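Local coordinates for adhesion and penetration protein autotransporter (Haemophilus influenzae, PDB 3SYJ) that probably acts as a serine protease, promotes adherence and invasion by binding a host cell structure, and self-associates to drive bacterial aggregation, at residues 66-72 / 115-121; 77-82 / 93-98. One frame throughout, in Å; residues are numbered along the deposited sequence.

Contact 1 (66-72 / 115-121); sequences QYIVSVA and DYHNPRL
Q66 starts the pairing with its carbonyl: the O takes the backbone N-H of L121 at 2.8 Å, while R120 CA also leans on it. At Y67 the ring lies alongside the extended R120 chain, both pointing the same way, with ring and guanidinium planes only 22° apart; ring atom CE1 rests on R120 CG at 3.7 Å. The polar ends go to other partners, Y67 OH to D266 and R120 NH1 to N335 and G337. I68 gives its N-H to P119 O at 3.0 Å. Its CG1 sits between the backbone N and the carbonyl carbon (chi1 54°), which presses it onto P119 CB at 3.4 Å, a tight fit, while branch CG2 reaches across to L121 CD1. V69 turns CG2 anti to its own N, against the phenol end of Y116, with CG2 to CZ 3.7 Å; the Y116 hydroxyl is held by the backbone N of R255. S70 and H117 exchange two backbone bonds, S70 N to H117 O and H117 N to S70 O. Next along, V71 CB meets D115 OD1 at 3.4 Å; D115 OD2 is hydrogen-bonded to H73 ND1 and salt-bridged to R239. V71 O lies over the rim of one face of the H117 imidazole and P119 CG over the rim of the opposite face. With N103 on ND1 and Y77 OH on NE2, that imidazole has a partner at each nitrogen. A72 closes the run, its CA over the same face as V71 O, 4.1 Å from the ring centroid in a CH-pi contact. The placing of D115 and H73 with S218, the probable nucleophile, is consistent with the Ser-His-Asp triad of a chymotrypsin-like serine protease.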
ATOM      1  N   GLN A  66      61.852  15.001 -15.151  1.00 20.08           N
ATOM      2  CA  GLN A  66      63.080  14.514 -14.522  1.00 17.99           C
ATOM      3  C   GLN A  66      64.028  15.637 -14.105  1.00 18.51           C
ATOM      4  O   GLN A  66      65.238  15.444 -14.073  1.00 18.43           O
ATOM      5  CB  GLN A  66      63.809  13.495 -15.419  1.00 16.37           C
ATOM      6  CG  GLN A  66      64.229  14.016 -16.802  1.00 22.04           C
ATOM      7  CD  GLN A  66      65.089  13.016 -17.599  1.00 22.50           C
ATOM      8  OE1 GLN A  66      65.674  12.084 -17.035  1.00 19.39           O
ATOM      9  NE2 GLN A  66      65.168  13.218 -18.917  1.00 24.75           N
ATOM     10  N   TYR A  67      63.484  16.811 -13.787  1.00 20.37           N
ATOM     11  CA  TYR A  67      64.319  17.932 -13.347  1.00 21.76           C
ATOM     12  C   TYR A  67      63.793  18.634 -12.092  1.00 22.04           C
ATOM     13  O   TYR A  67      62.589  18.818 -11.918  1.00 19.60           O
ATOM     14  CB  TYR A  67      64.507  18.957 -14.467  1.00 18.42           C
ATOM     15  CG  TYR A  67      65.238  18.425 -15.669  1.00 21.71           C
ATOM     16  CD1 TYR A  67      66.613  18.562 -15.784  1.00 20.70           C
ATOM     17  CD2 TYR A  67      64.550  17.789 -16.695  1.00 21.20           C
ATOM     18  CE1 TYR A  67      67.283  18.080 -16.885  1.00 22.47           C
ATOM     19  CE2 TYR A  67      65.210  17.300 -17.802  1.00 22.26           C
ATOM     20  CZ  TYR A  67      66.576  17.448 -17.893  1.00 26.20           C
ATOM     21  OH  TYR A  67      67.242  16.963 -18.992  1.00 27.03           O
ATOM     22  N   ILE A  68      64.715  19.021 -11.217  1.00 19.92           N
ATOM     23  CA  ILE A  68      64.372  19.798 -10.037  1.00 16.01           C
ATOM     24  C   ILE A  68      65.163  21.090 -10.041  1.00 19.26           C
ATOM     25  O   ILE A  68      66.031  21.301 -10.896  1.00 18.96           O
ATOM     26  CB  ILE A  68      64.670  19.031  -8.739  1.00 18.83           C
ATOM     27  CG1 ILE A  68      66.125  18.551  -8.723  1.00 16.26           C
ATOM     28  CG2 ILE A  68      63.705  17.867  -8.586  1.00 15.50           C
ATOM     29  CD1 ILE A  68      66.544  17.926  -7.410  1.00 14.24           C
ATOM     30  N   VAL A  69      64.853  21.963  -9.089  1.00 22.52           N
ATOM     31  CA  VAL A  69      65.562  23.232  -8.947  1.00 17.56           C
ATOM     32  C   VAL A  69      65.909  23.452  -7.481  1.00 16.98           C
ATOM     33  O   VAL A  69      65.136  23.090  -6.592  1.00 15.67           O
ATOM     34  CB  VAL A  69      64.733  24.410  -9.484  1.00 17.44           C
ATOM     35  CG1 VAL A  69      63.592  24.752  -8.534  1.00 14.12           C
ATOM     36  CG2 VAL A  69      65.616  25.618  -9.700  1.00 20.20           C
ATOM     37  N   SER A  70      67.084  24.021  -7.234  1.00 17.82           N
ATOM     38  CA  SER A  70      67.561  24.287  -5.878  1.00 20.53           C
ATOM     39  C   SER A  70      68.775  25.204  -5.967  1.00 20.94           C
ATOM     40  O   SER A  70      69.113  25.660  -7.054  1.00 24.37           O
ATOM     41  CB  SER A  70      67.928  22.980  -5.170  1.00 17.46           C
ATOM     42  OG  SER A  70      68.155  23.185  -3.789  1.00 16.74           O
ATOM     43  N   VAL A  71      69.426  25.485  -4.839  1.00 22.93           N
ATOM     44  CA  VAL A  71      70.650  26.288  -4.863  1.00 22.01           C
ATOM     45  C   VAL A  71      71.888  25.396  -5.032  1.00 21.05           C
ATOM     46  O   VAL A  71      71.928  24.266  -4.535  1.00 19.27           O
ATOM     47  CB  VAL A  71      70.809  27.197  -3.588  1.00 26.70           C
ATOM     48  CG1 VAL A  71      69.804  28.350  -3.599  1.00 16.56           C
ATOM     49  CG2 VAL A  71      70.690  26.381  -2.304  1.00 21.08           C
ATOM     50  N   ALA A  72      72.893  25.910  -5.737  1.00 22.01           N
ATOM     51  CA  ALA A  72      74.147  25.185  -5.925  1.00 21.06           C
ATOM     52  C   ALA A  72      74.838  24.847  -4.609  1.00 26.11           C
ATOM     53  O   ALA A  72      75.475  23.797  -4.491  1.00 26.09           O
ATOM     54  CB  ALA A  72      75.091  25.974  -6.822  1.00 20.75           C
ATOM     55  N   ASP A 115      74.686  30.721  -7.454  1.00 26.63           N
ATOM     56  CA  ASP A 115      74.131  29.859  -6.411  1.00 27.54           C
ATOM     57  C   ASP A 115      72.766  29.368  -6.898  1.00 28.90           C
ATOM     58  O   ASP A 115      71.713  29.831  -6.444  1.00 25.61           O
ATOM     59  CB  ASP A 115      74.010  30.607  -5.081  1.00 28.48           C
ATOM     60  CG  ASP A 115      73.859  29.675  -3.886  1.00 29.54           C
ATOM     61  OD1 ASP A 115      73.902  28.435  -4.059  1.00 27.55           O
ATOM     62  OD2 ASP A 115      73.699  30.192  -2.761  1.00 29.98           O
ATOM     63  N   TYR A 116      72.800  28.436  -7.844  1.00 25.06           N
ATOM     64  CA  TYR A 116      71.598  27.999  -8.536  1.00 24.19           C
ATOM     65  C   TYR A 116      71.932  26.769  -9.352  1.00 22.05           C
ATOM     66  O   TYR A 116      72.917  26.766 -10.086  1.00 22.12           O
ATOM     67  CB  TYR A 116      71.122  29.116  -9.467  1.00 23.18           C
ATOM     68  CG  TYR A 116      69.784  28.870 -10.130  1.00 20.83           C
ATOM     69  CD1 TYR A 116      68.676  29.624  -9.785  1.00 21.57           C
ATOM     70  CD2 TYR A 116      69.632  27.889 -11.108  1.00 23.28           C
ATOM     71  CE1 TYR A 116      67.452  29.416 -10.389  1.00 25.18           C
ATOM     72  CE2 TYR A 116      68.406  27.672 -11.722  1.00 22.02           C
ATOM     73  CZ  TYR A 116      67.321  28.439 -11.354  1.00 22.89           C
ATOM     74  OH  TYR A 116      66.097  28.245 -11.944  1.00 21.68           O
ATOM     75  N   HIS A 117      71.132  25.717  -9.223  1.00 22.03           N
ATOM     76  CA  HIS A 117      71.312  24.547 -10.086  1.00 21.66           C
ATOM     77  C   HIS A 117      70.001  23.834 -10.459  1.00 22.53           C
ATOM     78  O   HIS A 117      68.992  23.951  -9.759  1.00 23.08           O
ATOM     79  CB  HIS A 117      72.357  23.567  -9.518  1.00 19.33           C
ATOM     80  CG  HIS A 117      71.920  22.835  -8.286  1.00 18.67           C
ATOM     81  ND1 HIS A 117      72.801  22.133  -7.491  1.00 20.13           N
ATOM     82  CD2 HIS A 117      70.702  22.699  -7.706  1.00 21.04           C
ATOM     83  CE1 HIS A 117      72.146  21.591  -6.477  1.00 17.77           C
ATOM     84  NE2 HIS A 117      70.871  21.919  -6.584  1.00 18.24           N
ATOM     85  N   ASN A 118      70.035  23.103 -11.574  1.00 21.78           N
ATOM     86  CA  ASN A 118      68.872  22.397 -12.112  1.00 19.73           C
ATOM     87  C   ASN A 118      69.141  20.903 -12.287  1.00 22.77           C
ATOM     88  O   ASN A 118      69.305  20.429 -13.411  1.00 19.25           O
ATOM     89  CB  ASN A 118      68.485  22.982 -13.467  1.00 19.04           C
ATOM     90  CG  ASN A 118      67.338  23.960 -13.376  1.00 24.23           C
ATOM     91  OD1 ASN A 118      66.283  23.643 -12.826  1.00 34.14           O
ATOM     92  ND2 ASN A 118      67.525  25.147 -13.935  1.00 22.81           N
ATOM     93  N   PRO A 119      69.191  20.156 -11.175  1.00 19.60           N
ATOM     94  CA  PRO A 119      69.537  18.732 -11.201  1.00 16.29           C
ATOM     95  C   PRO A 119      68.626  17.900 -12.096  1.00 20.83           C
ATOM     96  O   PRO A 119      67.415  18.131 -12.164  1.00 20.29           O
ATOM     97  CB  PRO A 119      69.367  18.302  -9.742  1.00 16.41           C
ATOM     98  CG  PRO A 119      69.556  19.548  -8.955  1.00 20.66           C
ATOM     99  CD  PRO A 119      68.988  20.653  -9.807  1.00 18.80           C
ATOM    100  N   ARG A 120      69.232  16.936 -12.784  1.00 20.90           N
ATOM    101  CA  ARG A 120      68.517  15.950 -13.582  1.00 19.36           C
ATOM    102  C   ARG A 120      68.439  14.661 -12.761  1.00 18.94           C
ATOM    103  O   ARG A 120      69.423  14.261 -12.136  1.00 19.68           O
ATOM    104  CB  ARG A 120      69.272  15.709 -14.895  1.00 22.10           C
ATOM    105  CG  ARG A 120      68.615  14.754 -15.875  1.00 20.44           C
ATOM    106  CD  ARG A 120      69.558  14.428 -17.029  1.00 21.38           C
ATOM    107  NE  ARG A 120      68.852  13.841 -18.164  1.00 24.90           N
ATOM    108  CZ  ARG A 120      69.414  13.047 -19.074  1.00 26.01           C
ATOM    109  NH1 ARG A 120      70.701  12.736 -18.989  1.00 20.90           N
ATOM    110  NH2 ARG A 120      68.686  12.558 -20.069  1.00 21.48           N
ATOM    111  N   LEU A 121      67.265  14.036 -12.746  1.00 18.49           N
ATOM    112  CA  LEU A 121      67.028  12.810 -11.985  1.00 15.50           C
ATOM    113  C   LEU A 121      67.152  11.594 -12.895  1.00 16.55           C
ATOM    114  O   LEU A 121      67.058  11.717 -14.105  1.00 16.42           O
ATOM    115  CB  LEU A 121      65.637  12.851 -11.359  1.00 14.14           C
ATOM    116  CG  LEU A 121      65.385  14.086 -10.495  1.00 16.14           C
ATOM    117  CD1 LEU A 121      63.953  14.098  -9.965  1.00 14.79           C
ATOM    118  CD2 LEU A 121      66.384  14.138  -9.358  1.00 13.35           C
TER

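Contact 2 (77-82 / 93-98); sequences YTDVDF and RFTYKI
V80 and Y96 satisfy each other's backbones on both sides, as an antiparallel hydrogen-bonded pair: V80 N gives to Y96 O at 2.9 Å, and Y96 N returns a bond of the same length to V80 O. Two residues back, T78 O accepts I98 N at 2.9 Å. Beyond the paired residues the chains splay, and one water takes over: it accepts from F82 N at 2.9 Å and donates to F94 O at 2.7 Å, so donor and acceptor are both served without direct contact. Several side chains find their main polar partners beyond the two segments. Y96 OH bonds E127 and R403, Y77 OH goes to H117 as already implied by its place beside contact 1, and R93 NH2 reaches the carbonyls of A84 and G86; towards D81 the arginine makes just a long, uncertain salt bridge. I98 holds CG1 beside its own N (chi1 -71°), with the rest of the chain extended, which sets CD1 over one face of the Y77 ring, 3.9 Å from its centroid. Y96 brings CD2 to the edge of the F82 ring at 3.8 Å from F82 CD2, the two planes turned 59° apart, and carries F94 CD2 over one of its own faces. On the other side of the ribbon, D79 lays its CG against T95 CG2 at 3.5 Å. R403, which also makes a cation-pi contact with F94, belongs to strand 403-407 of the parallel beta-helix. The pair is thus a short antiparallel beta ladder in the protease domain, at a point where that domain meets the beta-helical stalk of the passenger.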
ATOM      1  N   TYR A  77      73.253  16.709  -0.979  1.00 20.15           N
ATOM      2  CA  TYR A  77      72.176  15.760  -1.262  1.00 25.01           C
ATOM      3  C   TYR A  77      72.362  15.130  -2.634  1.00 22.36           C
ATOM      4  O   TYR A  77      72.834  15.778  -3.550  1.00 20.56           O
ATOM      5  CB  TYR A  77      70.791  16.408  -1.117  1.00 20.49           C
ATOM      6  CG  TYR A  77      70.360  17.308  -2.251  1.00 21.13           C
ATOM      7  CD1 TYR A  77      69.145  17.097  -2.900  1.00 20.71           C
ATOM      8  CD2 TYR A  77      71.142  18.388  -2.657  1.00 21.21           C
ATOM      9  CE1 TYR A  77      68.727  17.928  -3.933  1.00 20.72           C
ATOM     10  CE2 TYR A  77      70.732  19.227  -3.690  1.00 19.68           C
ATOM     11  CZ  TYR A  77      69.523  18.989  -4.328  1.00 20.87           C
ATOM     12  OH  TYR A  77      69.099  19.804  -5.362  1.00 16.70           O
ATOM     13  N   THR A  78      72.003  13.859  -2.765  1.00 26.19           N
ATOM     14  CA  THR A  78      72.233  13.130  -4.011  1.00 25.36           C
ATOM     15  C   THR A  78      70.943  12.570  -4.597  1.00 24.48           C
ATOM     16  O   THR A  78      70.963  11.926  -5.641  1.00 22.43           O
ATOM     17  CB  THR A  78      73.197  11.960  -3.783  1.00 22.47           C
ATOM     18  OG1 THR A  78      72.686  11.130  -2.731  1.00 24.55           O
ATOM     19  CG2 THR A  78      74.556  12.476  -3.384  1.00 21.19           C
ATOM     20  N   ASP A  79      69.826  12.814  -3.920  1.00 26.91           N
ATOM     21  CA  ASP A  79      68.541  12.276  -4.353  1.00 21.24           C
ATOM     22  C   ASP A  79      67.379  13.002  -3.693  1.00 22.02           C
ATOM     23  O   ASP A  79      67.563  13.733  -2.716  1.00 23.43           O
ATOM     24  CB  ASP A  79      68.467  10.775  -4.055  1.00 22.38           C
ATOM     25  CG  ASP A  79      68.863  10.440  -2.633  1.00 25.32           C
ATOM     26  OD1 ASP A  79      68.298  11.045  -1.699  1.00 30.70           O
ATOM     27  OD2 ASP A  79      69.736   9.566  -2.445  1.00 29.75           O
ATOM     28  N   VAL A  80      66.182  12.804  -4.236  1.00 17.79           N
ATOM     29  CA  VAL A  80      64.980  13.393  -3.660  1.00 16.36           C
ATOM     30  C   VAL A  80      63.867  12.365  -3.658  1.00 17.30           C
ATOM     31  O   VAL A  80      63.935  11.370  -4.378  1.00 16.00           O
ATOM     32  CB  VAL A  80      64.516  14.647  -4.439  1.00 12.53           C
ATOM     33  CG1 VAL A  80      65.488  15.805  -4.217  1.00 14.45           C
ATOM     34  CG2 VAL A  80      64.375  14.341  -5.921  1.00 15.13           C
ATOM     35  N   ASP A  81      62.841  12.591  -2.846  1.00 12.50           N
ATOM     36  CA  ASP A  81      61.644  11.764  -2.930  1.00 15.54           C
ATOM     37  C   ASP A  81      60.401  12.606  -2.708  1.00 15.25           C
ATOM     38  O   ASP A  81      60.494  13.751  -2.277  1.00 18.87           O
ATOM     39  CB  ASP A  81      61.703  10.561  -1.970  1.00 17.45           C
ATOM     40  CG  ASP A  81      61.853  10.967  -0.520  1.00 25.17           C
ATOM     41  OD1 ASP A  81      62.083  12.166  -0.243  1.00 23.64           O
ATOM     42  OD2 ASP A  81      61.748  10.077   0.348  1.00 32.61           O
ATOM     43  N   PHE A  82      59.240  12.033  -2.999  1.00 14.93           N
ATOM     44  CA  PHE A  82      58.001  12.793  -3.033  1.00 13.26           C
ATOM     45  C   PHE A  82      56.866  12.005  -2.414  1.00 17.61           C
ATOM     46  O   PHE A  82      56.997  10.809  -2.168  1.00 21.62           O
ATOM     47  CB  PHE A  82      57.639  13.140  -4.478  1.00 13.25           C
ATOM     48  CG  PHE A  82      58.713  13.894  -5.208  1.00 13.20           C
ATOM     49  CD1 PHE A  82      58.769  15.277  -5.149  1.00 15.06           C
ATOM     50  CD2 PHE A  82      59.664  13.219  -5.957  1.00 10.96           C
ATOM     51  CE1 PHE A  82      59.759  15.978  -5.822  1.00 13.31           C
ATOM     52  CE2 PHE A  82      60.655  13.904  -6.628  1.00 12.37           C
ATOM     53  CZ  PHE A  82      60.700  15.292  -6.563  1.00 13.96           C
ATOM     54  N   ARG A  93      57.665   4.619  -1.265  1.00 23.77           N
ATOM     55  CA  ARG A  93      58.324   5.850  -1.672  1.00 21.14           C
ATOM     56  C   ARG A  93      59.574   5.525  -2.499  1.00 18.55           C
ATOM     57  O   ARG A  93      60.306   4.576  -2.207  1.00 16.89           O
ATOM     58  CB  ARG A  93      58.655   6.731  -0.469  1.00 23.45           C
ATOM     59  CG  ARG A  93      58.685   8.209  -0.815  1.00 23.27           C
ATOM     60  CD  ARG A  93      59.131   9.064   0.363  1.00 32.12           C
ATOM     61  NE  ARG A  93      58.044   9.354   1.293  1.00 30.79           N
ATOM     62  CZ  ARG A  93      58.042   8.988   2.568  1.00 28.96           C
ATOM     63  NH1 ARG A  93      59.074   8.318   3.078  1.00 36.93           N
ATOM     64  NH2 ARG A  93      57.012   9.298   3.339  1.00 19.30           N
ATOM     65  N   PHE A  94      59.797   6.303  -3.548  1.00 13.32           N
ATOM     66  CA  PHE A  94      60.866   6.011  -4.487  1.00 15.35           C
ATOM     67  C   PHE A  94      61.986   7.040  -4.381  1.00 15.16           C
ATOM     68  O   PHE A  94      61.731   8.239  -4.277  1.00 14.78           O
ATOM     69  CB  PHE A  94      60.305   5.962  -5.905  1.00 13.97           C
ATOM     70  CG  PHE A  94      61.282   5.473  -6.930  1.00 15.62           C
ATOM     71  CD1 PHE A  94      61.558   4.121  -7.058  1.00 19.51           C
ATOM     72  CD2 PHE A  94      61.911   6.365  -7.781  1.00 12.97           C
ATOM     73  CE1 PHE A  94      62.461   3.670  -8.007  1.00 16.14           C
ATOM     74  CE2 PHE A  94      62.805   5.925  -8.728  1.00 16.74           C
ATOM     75  CZ  PHE A  94      63.084   4.571  -8.844  1.00 16.49           C
ATOM     76  N   THR A  95      63.225   6.565  -4.404  1.00 16.37           N
ATOM     77  CA  THR A  95      64.376   7.445  -4.329  1.00 14.00           C
ATOM     78  C   THR A  95      64.832   7.841  -5.727  1.00 16.84           C
ATOM     79  O   THR A  95      65.389   7.022  -6.462  1.00 19.03           O
ATOM     80  CB  THR A  95      65.535   6.779  -3.554  1.00 20.90           C
ATOM     81  OG1 THR A  95      65.078   6.389  -2.248  1.00 20.55           O
ATOM     82  CG2 THR A  95      66.707   7.737  -3.400  1.00 16.27           C
ATOM     83  N   TYR A  96      64.564   9.087  -6.111  1.00 14.57           N
ATOM     84  CA  TYR A  96      65.014   9.597  -7.398  1.00 13.20           C
ATOM     85  C   TYR A  96      66.429  10.143  -7.260  1.00 16.44           C
ATOM     86  O   TYR A  96      66.671  11.014  -6.433  1.00 16.86           O
ATOM     87  CB  TYR A  96      64.069  10.691  -7.906  1.00 13.18           C
ATOM     88  CG  TYR A  96      62.686  10.169  -8.222  1.00 14.47           C
ATOM     89  CD1 TYR A  96      62.416   9.557  -9.442  1.00 12.29           C
ATOM     90  CD2 TYR A  96      61.657  10.276  -7.300  1.00  9.85           C
ATOM     91  CE1 TYR A  96      61.156   9.057  -9.725  1.00 11.58           C
ATOM     92  CE2 TYR A  96      60.402   9.795  -7.573  1.00 13.43           C
ATOM     93  CZ  TYR A  96      60.158   9.180  -8.787  1.00 13.60           C
ATOM     94  OH  TYR A  96      58.907   8.696  -9.049  1.00 13.09           O
ATOM     95  N   LYS A  97      67.357   9.637  -8.070  1.00 15.97           N
ATOM     96  CA  LYS A  97      68.770  10.018  -7.964  1.00 17.89           C
ATOM     97  C   LYS A  97      69.184  11.137  -8.907  1.00 16.56           C
ATOM     98  O   LYS A  97      68.845  11.128 -10.084  1.00 18.74           O
ATOM     99  CB  LYS A  97      69.675   8.814  -8.234  1.00 17.62           C
ATOM    100  CG  LYS A  97      69.473   7.638  -7.302  1.00 20.79           C
ATOM    101  CD  LYS A  97      70.228   6.407  -7.801  1.00 24.90           C
ATOM    102  CE  LYS A  97      69.907   5.179  -6.957  1.00 36.16           C
ATOM    103  NZ  LYS A  97      70.637   3.970  -7.434  1.00 45.61           N
ATOM    104  N   ILE A  98      69.948  12.089  -8.385  1.00 18.21           N
ATOM    105  CA  ILE A  98      70.558  13.130  -9.197  1.00 18.40           C
ATOM    106  C   ILE A  98      71.701  12.537 -10.029  1.00 21.47           C
ATOM    107  O   ILE A  98      72.611  11.912  -9.483  1.00 19.04           O
ATOM    108  CB  ILE A  98      71.107  14.269  -8.301  1.00 20.09           C
ATOM    109  CG1 ILE A  98      69.951  15.075  -7.691  1.00 20.68           C
ATOM    110  CG2 ILE A  98      72.055  15.176  -9.083  1.00 16.89           C
ATOM    111  CD1 ILE A  98      70.367  15.998  -6.552  1.00 21.02           C
TER
HETATM  112  O   HOH W   1      59.359   9.460  -4.226  1.00 11.08           O

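Overall arrangement
Both contacts lie in the N-terminal protease domain, their centres 12 Å apart. Along the chain the order is 66-72, 77-82, 93-98, 115-121, so contact 2 forms within the excursion between the two halves of contact 1. Strand 96-100 joins them: it is the middle strand of the antiparallel sheet 79-80, 96-100, 120-121, paired with contact 2's first segment on one side and contact 1's second on the other. L121 packs against V80, Y96 and I98, and the two contacts touch at the Y77 hydroxyl. Segment 115-121 thus runs from D115, at the probable active site, into edge strand 120-121, while Y96 and F94 of contact 2 reach R403 of the beta-helix.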